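Local coordinates for protein probable benzoylformate decarboxylase (Rhodococcus jostii, PDB 7ORX) that belongs to the thiamine diphosphate-dependent enzyme family and, as a four-chain assembly, holds thiamine diphosphate and a sodium ion, at residues C[234-237]-C[238-242]; C[13-17]-C[18-22]; C[191-194]-C[195-199]; C[436-439]-C[440-443]; C[159-162]-C[163-167]. All coordinates share one frame; numbering follows the deposited sequence.

Overall arrangement
The five contacts are short-range turns and helix pieces spread over the parallel sheets of a thiamine diphosphate enzyme. Contacts 2 and 5 lie nearest each other, with about 7 Å between their nearest atoms, and Trp166 of contact 5 packs on the helix that contact 2 ends. Contacts 1 and 3 share the central domain, their centres 25 Å apart. Contact 4 touches thiamine diphosphate directly through Tyr436. The side chains of Ser239 in contact 1 and Tyr163 in contact 5 each come within about 12 Å of a bound thiamine diphosphate. Contact 3 sits on the surface, its centre 49 Å from that of contact 4.

Contact 1. Residues C[234-237]-C[238-242]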
# COMPACT_ATOMS: atom_id res chain seq x y z
N VAL C 234 33.25 12.28 -24.25
CA VAL C 234 32.20 11.36 -23.73
C VAL C 234 32.54 11.00 -22.30
O VAL C 234 33.59 10.46 -22.09
CB VAL C 234 32.08 10.11 -24.60
CG1 VAL C 234 31.14 9.09 -23.98
CG2 VAL C 234 31.61 10.46 -26.01
N TRP C 235 31.67 11.30 -21.36
CA TRP C 235 31.71 10.83 -19.97
C TRP C 235 30.61 9.81 -19.77
O TRP C 235 29.56 9.91 -20.44
CB TRP C 235 31.47 11.98 -19.02
CG TRP C 235 32.51 13.03 -19.07
CD1 TRP C 235 32.66 14.04 -19.96
CD2 TRP C 235 33.57 13.15 -18.11
NE1 TRP C 235 33.76 14.79 -19.62
CE2 TRP C 235 34.33 14.27 -18.50
CE3 TRP C 235 33.96 12.40 -17.00
CZ2 TRP C 235 35.45 14.65 -17.79
CZ3 TRP C 235 35.09 12.76 -16.31
CH2 TRP C 235 35.83 13.87 -16.71
N ILE C 236 30.80 8.92 -18.82
CA ILE C 236 29.71 8.01 -18.38
C ILE C 236 28.97 8.69 -17.23
O ILE C 236 29.64 9.22 -16.32
CB ILE C 236 30.32 6.65 -18.01
CG1 ILE C 236 30.88 5.96 -19.25
CG2 ILE C 236 29.32 5.76 -17.29
CD1 ILE C 236 31.61 4.66 -18.93
N ALA C 237 27.65 8.66 -17.21
CA ALA C 237 26.86 9.20 -16.10
C ALA C 237 27.28 8.57 -14.79
O ALA C 237 27.61 7.39 -14.70
CB ALA C 237 25.41 8.92 -16.34
N PRO C 238 27.15 9.32 -13.68
CA PRO C 238 27.58 8.85 -12.38
C PRO C 238 26.88 7.60 -11.86
O PRO C 238 25.82 7.39 -12.20
CB PRO C 238 27.27 10.01 -11.44
CG PRO C 238 26.19 10.75 -12.16
CD PRO C 238 26.56 10.65 -13.62
N SER C 239 27.55 6.85 -10.98
CA SER C 239 27.07 5.59 -10.37
C SER C 239 26.63 4.70 -11.54
O SER C 239 25.48 4.22 -11.58
CB SER C 239 25.94 5.87 -9.39
OG SER C 239 26.23 6.92 -8.46
N PRO C 240 27.55 4.39 -12.49
CA PRO C 240 27.23 3.52 -13.61
C PRO C 240 27.07 2.06 -13.20
O PRO C 240 27.78 1.56 -12.34
CB PRO C 240 28.46 3.67 -14.51
CG PRO C 240 29.59 3.91 -13.55
CD PRO C 240 28.98 4.76 -12.46
N SER C 241 26.18 1.38 -13.85
CA SER C 241 25.87 -0.05 -13.70
C SER C 241 26.28 -0.75 -14.99
O SER C 241 26.33 -1.96 -14.95
CB SER C 241 24.38 -0.19 -13.42
OG SER C 241 23.64 0.67 -14.31
N ARG C 242 26.46 -0.02 -16.11
CA ARG C 242 26.91 -0.62 -17.40
C ARG C 242 27.93 0.30 -18.04
O ARG C 242 28.06 1.44 -17.62
CB ARG C 242 25.72 -0.85 -18.32
CG ARG C 242 24.62 -1.70 -17.66
CD ARG C 242 23.44 -1.92 -18.61
NE ARG C 242 23.81 -2.76 -19.73
CZ ARG C 242 23.03 -3.65 -20.31
NH1 ARG C 242 21.80 -3.82 -19.87
NH2 ARG C 242 23.48 -4.38 -21.31
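Ile236 and Pro240 meet where strand 234-236 of the central domain runs out into a loop, at one end of a parallel sheet whose strand order, 3-2-1-4-5-6, is that of a Rossmann-like fold. The apolar contact comes first. CG2 of Ile236 touches CB of Pro240 at 3.6 Å, the two side chains crossing at about a right angle. Ile236 has CG2 anti to its backbone N (CG1 at chi1 -67°), which sends the short branch to the proline while the residue also packs on Phe252 of the neighbouring strand. A branched residue suits the strand, and the compact, rigid proline ring suits the returning loop, where it also leans on Val255. A second apolar pair is local: CB of Ala237 lies 3.4 Å from CD of Pro238, and the small methyl also packs on Val209 and Ala278.

Backbone shape accounts for the return. The two prolines have no N-H to donate, so the bend rests on stiff residues and not on a hydrogen bond between 234-237 and 238-242. Between the prolines, Ser239 takes up left-handed backbone angles (phi 51°, psi 58°) and swings the chain round.

Polar groups of the loop are held from outside. Ser239 OG is hydrogen-bonded to Arg282 O, its side chain packing on Met112 of the second subunit, and Arg242 NE forms a salt bridge with Asp215. At the inside of the bend, the carbonyl oxygen of Ala237 lies 3.7 Å from Pro240 CD, in van der Waals contact with the ring.

Contact 2. Residues C[13-17]-C[18-22]; sequences ELLRA and RGLTT
Leu14, Leu15 and Arg16 offer their carbonyl oxygens to the residues that follow helix 7-17, which closes in a Schellman motif before strand 22-25. Arg18, the first residue to leave helical angles, still gives its N-H to Leu14 O at 3.0 Å. Its side chain bends at chi2 (-58°) and folds back along the helix, so that one face of the guanidinium lies against Leu14 CD1, 3.7 Å from NH2. The long arm suits this place, being greasy along its stem while its nitrogens reach Asn143 OD1 and the carbonyls of Leu177 and Leu178.

Gly19 is the C-prime residue. Its positive phi, 77°, is easiest for glycine, and its N-H bonds Arg16 O at 3.1 Å from above the carbonyl plane. Leu20 completes the motif by donating to Leu15 O at 2.9 Å. It is also the centre of an inverse gamma turn, and its side chain crosses that of Leu15 at about a right angle, CD2 to CD2 at 4.1 Å; both leucines are buried and pack on Leu69 of strand 68-73, which suits apolar side chains. Thr21 then turns its methyl back to the helix, CG2 standing 4.1 Å from Arg16 CA.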
# COMPACT_ATOMS: atom_id res chain seq x y z
N GLU C 13 2.88 -23.47 -22.25
CA GLU C 13 2.88 -23.26 -23.72
C GLU C 13 3.20 -21.78 -23.99
O GLU C 13 3.83 -21.46 -25.04
CB GLU C 13 1.56 -23.77 -24.33
CG GLU C 13 1.46 -23.55 -25.84
CD GLU C 13 1.53 -24.71 -26.84
OE1 GLU C 13 0.64 -24.76 -27.75
OE2 GLU C 13 2.52 -25.51 -26.76
N LEU C 14 2.80 -20.93 -23.06
CA LEU C 14 2.93 -19.47 -23.20
C LEU C 14 4.36 -19.06 -22.89
O LEU C 14 4.93 -18.31 -23.69
CB LEU C 14 1.91 -18.83 -22.25
CG LEU C 14 2.06 -17.33 -22.07
CD1 LEU C 14 1.56 -16.57 -23.28
CD2 LEU C 14 1.35 -16.86 -20.82
N LEU C 15 4.93 -19.54 -21.77
CA LEU C 15 6.32 -19.21 -21.40
C LEU C 15 7.24 -19.63 -22.55
O LEU C 15 8.15 -18.89 -22.84
CB LEU C 15 6.70 -19.93 -20.10
CG LEU C 15 5.82 -19.60 -18.90
CD1 LEU C 15 6.06 -20.55 -17.77
CD2 LEU C 15 6.03 -18.18 -18.44
N ARG C 16 6.99 -20.78 -23.19
CA ARG C 16 7.81 -21.28 -24.33
C ARG C 16 7.67 -20.30 -25.49
O ARG C 16 8.67 -19.98 -26.12
CB ARG C 16 7.44 -22.69 -24.81
CG ARG C 16 8.30 -23.14 -26.00
CD ARG C 16 8.02 -24.50 -26.63
NE ARG C 16 8.05 -25.58 -25.66
CZ ARG C 16 6.99 -26.07 -25.02
NH1 ARG C 16 5.78 -25.60 -25.24
NH2 ARG C 16 7.13 -27.06 -24.15
N ALA C 17 6.43 -19.88 -25.77
CA ALA C 17 6.07 -18.97 -26.88
C ALA C 17 6.87 -17.67 -26.74
O ALA C 17 7.29 -17.12 -27.76
CB ALA C 17 4.60 -18.71 -26.82
N ARG C 18 7.12 -17.24 -25.49
CA ARG C 18 7.78 -15.95 -25.13
C ARG C 18 9.29 -16.11 -24.83
O ARG C 18 9.90 -15.17 -24.33
CB ARG C 18 7.08 -15.37 -23.90
CG ARG C 18 5.63 -14.95 -24.10
CD ARG C 18 5.36 -13.89 -25.18
NE ARG C 18 3.94 -13.52 -25.09
CZ ARG C 18 2.96 -14.06 -25.78
NH1 ARG C 18 3.22 -14.96 -26.70
NH2 ARG C 18 1.72 -13.70 -25.57
N GLY C 19 9.88 -17.28 -25.06
CA GLY C 19 11.31 -17.54 -24.85
C GLY C 19 11.71 -17.73 -23.40
O GLY C 19 12.90 -17.86 -23.20
N LEU C 20 10.80 -17.79 -22.42
CA LEU C 20 11.12 -17.98 -20.97
C LEU C 20 11.28 -19.47 -20.62
O LEU C 20 10.60 -19.94 -19.68
CB LEU C 20 10.04 -17.39 -20.06
CG LEU C 20 10.12 -15.88 -19.84
CD1 LEU C 20 9.80 -15.14 -21.12
CD2 LEU C 20 9.14 -15.46 -18.76
N THR C 21 12.22 -20.15 -21.28
CA THR C 21 12.49 -21.59 -21.10
C THR C 21 13.60 -21.85 -20.06
O THR C 21 13.87 -23.02 -19.80
CB THR C 21 12.84 -22.19 -22.46
OG1 THR C 21 13.75 -21.28 -23.06
CG2 THR C 21 11.62 -22.34 -23.33
N THR C 22 14.15 -20.81 -19.45
CA THR C 22 15.12 -20.94 -18.35
C THR C 22 14.50 -20.38 -17.08
O THR C 22 14.12 -19.23 -17.07
CB THR C 22 16.42 -20.22 -18.72
OG1 THR C 22 16.80 -20.74 -19.98
CG2 THR C 22 17.51 -20.41 -17.70

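Contact 3. Residues C[191-194]-C[195-199]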
# COMPACT_ATOMS: atom_id res chain seq x y z
N ASP C 191 9.97 16.32 -36.84
CA ASP C 191 10.07 17.74 -36.40
C ASP C 191 11.04 17.79 -35.20
O ASP C 191 12.04 18.56 -35.26
CB ASP C 191 8.70 18.36 -36.07
CG ASP C 191 8.14 19.29 -37.15
OD1 ASP C 191 8.98 20.02 -37.77
OD2 ASP C 191 6.86 19.26 -37.38
N GLN C 192 10.78 16.95 -34.19
CA GLN C 192 11.52 16.90 -32.90
C GLN C 192 13.00 16.54 -33.12
O GLN C 192 13.82 17.00 -32.30
CB GLN C 192 10.86 15.92 -31.93
CG GLN C 192 9.74 16.55 -31.11
CD GLN C 192 8.86 15.51 -30.42
OE1 GLN C 192 8.91 14.32 -30.69
NE2 GLN C 192 8.19 15.96 -29.41
N ILE C 193 13.33 15.75 -34.15
CA ILE C 193 14.74 15.44 -34.53
C ILE C 193 15.43 16.74 -34.92
O ILE C 193 16.48 17.03 -34.36
CB ILE C 193 14.83 14.42 -35.69
CG1 ILE C 193 14.62 12.98 -35.20
CG2 ILE C 193 16.14 14.57 -36.46
CD1 ILE C 193 13.96 12.07 -36.23
N ASN C 194 14.88 17.50 -35.87
CA ASN C 194 15.56 18.68 -36.46
C ASN C 194 15.91 19.68 -35.35
O ASN C 194 16.94 20.34 -35.49
CB ASN C 194 14.75 19.30 -37.61
CG ASN C 194 14.52 18.34 -38.76
OD1 ASN C 194 15.40 17.61 -39.21
ND2 ASN C 194 13.28 18.27 -39.18
N ASP C 195 15.12 19.74 -34.26
CA ASP C 195 15.43 20.54 -33.04
C ASP C 195 16.69 19.99 -32.36
O ASP C 195 17.57 20.79 -32.05
CB ASP C 195 14.32 20.53 -31.99
CG ASP C 195 12.99 21.08 -32.51
OD1 ASP C 195 13.00 22.12 -33.25
OD2 ASP C 195 11.96 20.43 -32.22
N LEU C 196 16.74 18.67 -32.09
CA LEU C 196 17.93 17.98 -31.52
C LEU C 196 19.15 18.28 -32.40
O LEU C 196 20.16 18.70 -31.83
CB LEU C 196 17.72 16.47 -31.40
CG LEU C 196 17.31 15.92 -30.04
CD1 LEU C 196 17.98 16.67 -28.90
CD2 LEU C 196 15.82 15.99 -29.81
N ILE C 197 19.06 18.10 -33.73
CA ILE C 197 20.27 18.21 -34.60
C ILE C 197 20.67 19.69 -34.70
O ILE C 197 21.87 19.96 -34.65
CB ILE C 197 20.19 17.49 -35.96
CG1 ILE C 197 19.86 18.46 -37.09
CG2 ILE C 197 19.27 16.28 -35.94
CD1 ILE C 197 20.65 18.21 -38.37
N GLU C 198 19.74 20.62 -34.78
CA GLU C 198 20.09 22.07 -34.76
C GLU C 198 20.86 22.33 -33.46
O GLU C 198 22.00 22.76 -33.56
CB GLU C 198 18.86 22.98 -34.88
CG GLU C 198 19.23 24.44 -35.08
CD GLU C 198 18.31 25.23 -36.04
OE1 GLU C 198 17.06 24.92 -36.14
OE2 GLU C 198 18.81 26.17 -36.72
N THR C 199 20.32 21.99 -32.29
CA THR C 199 20.95 22.26 -30.98
C THR C 199 22.36 21.66 -30.92
O THR C 199 23.25 22.28 -30.28
CB THR C 199 20.17 21.67 -29.80
OG1 THR C 199 18.78 21.88 -30.03
CG2 THR C 199 20.53 22.30 -28.47
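Ile193 and Ile197, one turn apart on helix 190-202, touch through their CG2 methyls at 3.6 Å, their side chains set aslant to each other. In Ile193 this methyl is anti to the backbone N, which carries it forward along the helix to its partner. Leu196, buried, packs on Leu328 and Ile299. Bulky apolar residues suit this side of the helix, since Ile193 and Ile197 also press on helix 321-331, the first on Ile327 and the second on Leu328.

The backbone fixes that spacing. Ile197 N bonds Ile193 O at 2.9 Å with the donor nearly in line with the carbonyl, and Glu198 N reaches Asn194 O at 2.9 Å; the bonds from Asp195 N and Leu196 N, two residues earlier, are longer and weak. Asp195 O takes two donors, Thr199 N at 3.0 Å and Thr199 OG1 at 2.6 Å, which come from opposite faces of its plane and satisfy the threonine hydroxyl within the helix.

Further out, Ser189 OG accepts from Gln192 N, and Gln192 itself makes weak hydrogen bonds to Ser184 and Ala186 of the third subunit. Asp191 lies near the N-terminal end, where the helix dipole would probably favour a carboxylate; Asp195, deeper in the helix, is simply exposed, as suits a charged residue. The whole is an amphipathic surface helix covering the parallel sheet of an alpha/beta central domain.

Contact 4. Residues C[436-439]-C[440-443]. With TPP (thiamine diphosphate), chain I.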
# COMPACT_ATOMS: atom_id res chain seq x y z
N TYR C 436 27.14 -11.57 0.72
CA TYR C 436 25.68 -11.38 0.46
C TYR C 436 25.19 -12.40 -0.60
O TYR C 436 24.00 -12.70 -0.49
CB TYR C 436 25.34 -9.94 0.08
CG TYR C 436 25.73 -8.87 1.07
CD1 TYR C 436 27.00 -8.32 1.02
CD2 TYR C 436 24.83 -8.35 1.97
CE1 TYR C 436 27.38 -7.31 1.89
CE2 TYR C 436 25.17 -7.32 2.83
CZ TYR C 436 26.46 -6.79 2.79
OH TYR C 436 26.89 -5.79 3.63
N GLY C 437 26.05 -12.93 -1.50
CA GLY C 437 25.63 -13.87 -2.56
C GLY C 437 26.48 -15.11 -2.68
O GLY C 437 26.59 -15.67 -3.78
N ILE C 438 27.09 -15.56 -1.59
CA ILE C 438 28.19 -16.58 -1.56
C ILE C 438 27.65 -17.90 -2.06
O ILE C 438 28.37 -18.64 -2.74
CB ILE C 438 28.76 -16.69 -0.13
CG1 ILE C 438 30.11 -17.43 -0.10
CG2 ILE C 438 27.76 -17.32 0.83
CD1 ILE C 438 31.24 -16.66 -0.75
N THR C 439 26.39 -18.20 -1.75
CA THR C 439 25.75 -19.51 -2.08
C THR C 439 25.61 -19.67 -3.60
O THR C 439 25.39 -20.78 -4.00
CB THR C 439 24.37 -19.64 -1.44
OG1 THR C 439 23.58 -18.59 -2.00
CG2 THR C 439 24.40 -19.55 0.06
N ALA C 440 25.70 -18.62 -4.41
CA ALA C 440 25.64 -18.76 -5.88
C ALA C 440 26.83 -19.56 -6.38
O ALA C 440 26.78 -20.03 -7.54
CB ALA C 440 25.60 -17.43 -6.55
N LEU C 441 27.87 -19.72 -5.56
CA LEU C 441 29.02 -20.55 -5.96
C LEU C 441 28.58 -22.00 -6.13
O LEU C 441 29.07 -22.66 -7.07
CB LEU C 441 30.11 -20.43 -4.89
CG LEU C 441 30.92 -19.15 -4.91
CD1 LEU C 441 31.94 -19.19 -3.79
CD2 LEU C 441 31.59 -18.96 -6.27
N TRP C 442 27.70 -22.48 -5.26
CA TRP C 442 27.09 -23.84 -5.36
C TRP C 442 26.44 -24.03 -6.74
O TRP C 442 26.74 -25.04 -7.37
CB TRP C 442 26.06 -24.04 -4.27
CG TRP C 442 25.48 -25.41 -4.27
CD1 TRP C 442 26.01 -26.52 -3.68
CD2 TRP C 442 24.25 -25.82 -4.88
NE1 TRP C 442 25.19 -27.60 -3.88
CE2 TRP C 442 24.09 -27.19 -4.60
CE3 TRP C 442 23.27 -25.18 -5.64
CZ2 TRP C 442 22.99 -27.92 -5.06
CZ3 TRP C 442 22.18 -25.91 -6.08
CH2 TRP C 442 22.05 -27.26 -5.79
N SER C 443 25.64 -23.06 -7.18
CA SER C 443 24.96 -23.12 -8.49
C SER C 443 26.00 -23.24 -9.59
O SER C 443 25.87 -24.11 -10.44
CB SER C 443 24.04 -21.96 -8.66
OG SER C 443 23.01 -22.03 -7.67
N1' TPP I . 24.18 -3.72 2.70
C2' TPP I . 23.79 -3.87 1.43
CM2 TPP I . 22.83 -4.97 1.10
N3' TPP I . 24.19 -3.09 0.42
C4' TPP I . 25.03 -2.09 0.71
N4' TPP I . 25.41 -1.32 -0.33
C5' TPP I . 25.52 -1.86 2.02
C6' TPP I . 25.03 -2.73 2.98
C7' TPP I . 26.50 -0.75 2.37
N3 TPP I . 27.85 -0.95 1.80
C2 TPP I . 28.32 -0.20 0.80
S1 TPP I . 29.94 -0.56 0.38
C5 TPP I . 29.96 -1.78 1.62
C4 TPP I . 28.76 -1.93 2.23
CM4 TPP I . 28.41 -2.95 3.27
C6 TPP I . 31.23 -2.51 1.96
C7 TPP I . 31.50 -3.69 1.07
O7 TPP I . 32.82 -3.49 0.51
PA TPP I . 33.64 -4.70 -0.13
O1A TPP I . 32.89 -5.69 -0.97
O2A TPP I . 34.38 -5.28 1.03
O3A TPP I . 34.57 -3.80 -1.07
PB TPP I . 35.59 -2.60 -0.65
O1B TPP I . 36.26 -2.10 -1.92
O2B TPP I . 34.77 -1.53 0.05
O3B TPP I . 36.57 -3.27 0.29
O HOH W 1 22.90 -20.73 -4.96
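This is a local turn-to-helix contact, in which Gly437, Ile438 and Thr439 pass their carbonyls to Ala440, Leu441 and Trp442 where the loop after strand 425-430 enters helix 440-447. A type I beta turn from Gly437 to Ala440 starts it, with Ala440 N bonded to Gly437 O at 3.1 Å. Leu441 N follows on Ile438 O, also at 3.1 Å; in both bonds the donor stands above the carbonyl plane. Trp442 N adds a weak bond to Thr439 O. That oxygen also accepts from a water, at 2.7 Å, which donates to Ser443 OG as well and so ties the turn to the helix; Ser443 OG is further bonded to Leu46 O.

Apolar side chains pack beside the turn. Ile438, with CG1 anti to its backbone N (chi1 -165°), brings CD1 to within 4.0 Å of Leu441 CD1, and both belong to a buried apolar layer that includes helix 486-493. Ala440 is small enough to lie close to Pro411.

The segment falls within the thiamine diphosphate motif of this family, which runs from a GDG sequence to a later Asn-Asn pair; here Asp431 and Asn458 bind the sodium ion. As in relatives, the cofactor lies between subunits: Tyr436 OH bonds Asn26 OD1 of the second subunit. Its broad ring suits the pocket, CE2 lying 3.7 Å from both N1' and CM2 of thiamine diphosphate, with OH close to the CM4 methyl. At the far end, Trp442 NE1 bonds Pro482 O of the second subunit.

Contact 5. Residues C[159-162]-C[163-167]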
# COMPACT_ATOMS: atom_id res chain seq x y z
N VAL C 159 3.83 -12.05 -9.60
CA VAL C 159 2.54 -12.76 -9.74
C VAL C 159 2.54 -13.84 -8.66
O VAL C 159 3.43 -14.69 -8.72
CB VAL C 159 2.41 -13.37 -11.14
CG1 VAL C 159 1.13 -14.15 -11.24
CG2 VAL C 159 2.49 -12.33 -12.23
N SER C 160 1.57 -13.82 -7.74
CA SER C 160 1.44 -14.86 -6.67
C SER C 160 0.35 -15.81 -7.11
O SER C 160 -0.71 -15.31 -7.33
CB SER C 160 1.16 -14.20 -5.32
OG SER C 160 0.59 -15.10 -4.37
N VAL C 161 0.60 -17.10 -7.26
CA VAL C 161 -0.41 -18.08 -7.77
C VAL C 161 -0.63 -19.17 -6.70
O VAL C 161 0.32 -19.86 -6.31
CB VAL C 161 0.01 -18.70 -9.11
CG1 VAL C 161 -1.05 -19.66 -9.59
CG2 VAL C 161 0.38 -17.64 -10.13
N PRO C 162 -1.87 -19.31 -6.18
CA PRO C 162 -2.23 -20.40 -5.28
C PRO C 162 -2.00 -21.74 -5.98
O PRO C 162 -2.31 -21.87 -7.17
CB PRO C 162 -3.72 -20.18 -4.98
CG PRO C 162 -3.96 -18.71 -5.24
CD PRO C 162 -2.98 -18.35 -6.32
N TYR C 163 -1.45 -22.71 -5.27
CA TYR C 163 -0.85 -23.88 -5.94
C TYR C 163 -1.96 -24.72 -6.57
O TYR C 163 -1.73 -25.34 -7.62
CB TYR C 163 0.12 -24.57 -4.98
CG TYR C 163 -0.43 -25.50 -3.93
CD1 TYR C 163 -1.07 -26.68 -4.24
CD2 TYR C 163 -0.14 -25.25 -2.60
CE1 TYR C 163 -1.49 -27.55 -3.24
CE2 TYR C 163 -0.54 -26.10 -1.59
CZ TYR C 163 -1.22 -27.25 -1.90
OH TYR C 163 -1.59 -28.03 -0.83
N ASP C 164 -3.16 -24.68 -6.01
CA ASP C 164 -4.32 -25.45 -6.51
C ASP C 164 -4.80 -24.86 -7.85
O ASP C 164 -5.61 -25.53 -8.53
CB ASP C 164 -5.42 -25.56 -5.45
CG ASP C 164 -6.05 -24.26 -4.96
OD1 ASP C 164 -5.27 -23.29 -4.70
OD2 ASP C 164 -7.34 -24.22 -4.80
N ASP C 165 -4.33 -23.70 -8.27
CA ASP C 165 -4.81 -23.06 -9.52
C ASP C 165 -4.25 -23.80 -10.73
O ASP C 165 -4.92 -23.80 -11.76
CB ASP C 165 -4.41 -21.59 -9.62
CG ASP C 165 -5.23 -20.66 -8.74
OD1 ASP C 165 -6.23 -21.16 -8.10
OD2 ASP C 165 -4.90 -19.42 -8.72
N TRP C 166 -3.08 -24.42 -10.60
CA TRP C 166 -2.35 -25.00 -11.76
C TRP C 166 -3.14 -26.16 -12.37
O TRP C 166 -3.07 -26.37 -13.56
CB TRP C 166 -0.95 -25.42 -11.31
CG TRP C 166 -0.12 -24.26 -10.91
CD1 TRP C 166 0.40 -23.99 -9.67
CD2 TRP C 166 0.30 -23.18 -11.76
NE1 TRP C 166 1.11 -22.82 -9.69
CE2 TRP C 166 1.08 -22.31 -10.96
CE3 TRP C 166 0.11 -22.90 -13.11
CZ2 TRP C 166 1.63 -21.14 -11.48
CZ3 TRP C 166 0.69 -21.77 -13.63
CH2 TRP C 166 1.44 -20.89 -12.81
N ALA C 167 -3.88 -26.87 -11.53
CA ALA C 167 -4.64 -28.10 -11.86
C ALA C 167 -6.02 -27.71 -12.39
O ALA C 167 -6.68 -28.58 -13.01
CB ALA C 167 -4.75 -28.96 -10.62
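The backbone turns over at Pro162, whose carbonyl oxygen accepts the N-H of Asp165 at 2.9 Å, so that strand 157-162 gives way at once to residues with helical angles. The donor stands above the carbonyl plane, with a fairly straight N-H...O angle of 160°. Val161 still pairs with Ala99 and Gln101 through its backbone, and a proline, with no N-H, probably helps to end the strand.

Val161 and Trp166 carry the apolar part. Their side chains cross at about a right angle, and CG1 of the valine, anti to its backbone N (chi1 -179°), comes within 3.6 Å of CZ2 on the six-membered part of the indole. The broad tryptophan bridges this branch to Val7, Ser8 and Thr11 of helix 7-17 and to the ring of Phe34.

The site is the C-terminal end of strand 157-162 in the six-stranded parallel sheet of an alpha/beta fold, which includes strands 22-25 and 95-101. Two acids lie against the proline ring: Asp165 OD2 is 3.3 Å from Pro162 CD, and Asp164 OD1 is 3.5 Å from Pro162 CB. Asp165 OD2 forms a salt bridge with Arg104 NH2, which probably favours the charged form of Asp165, while Asp164 OD1 is bonded to the backbone N of the same arginine. Tyr163 points away from the strand segment and packs on Leu471 of the second subunit.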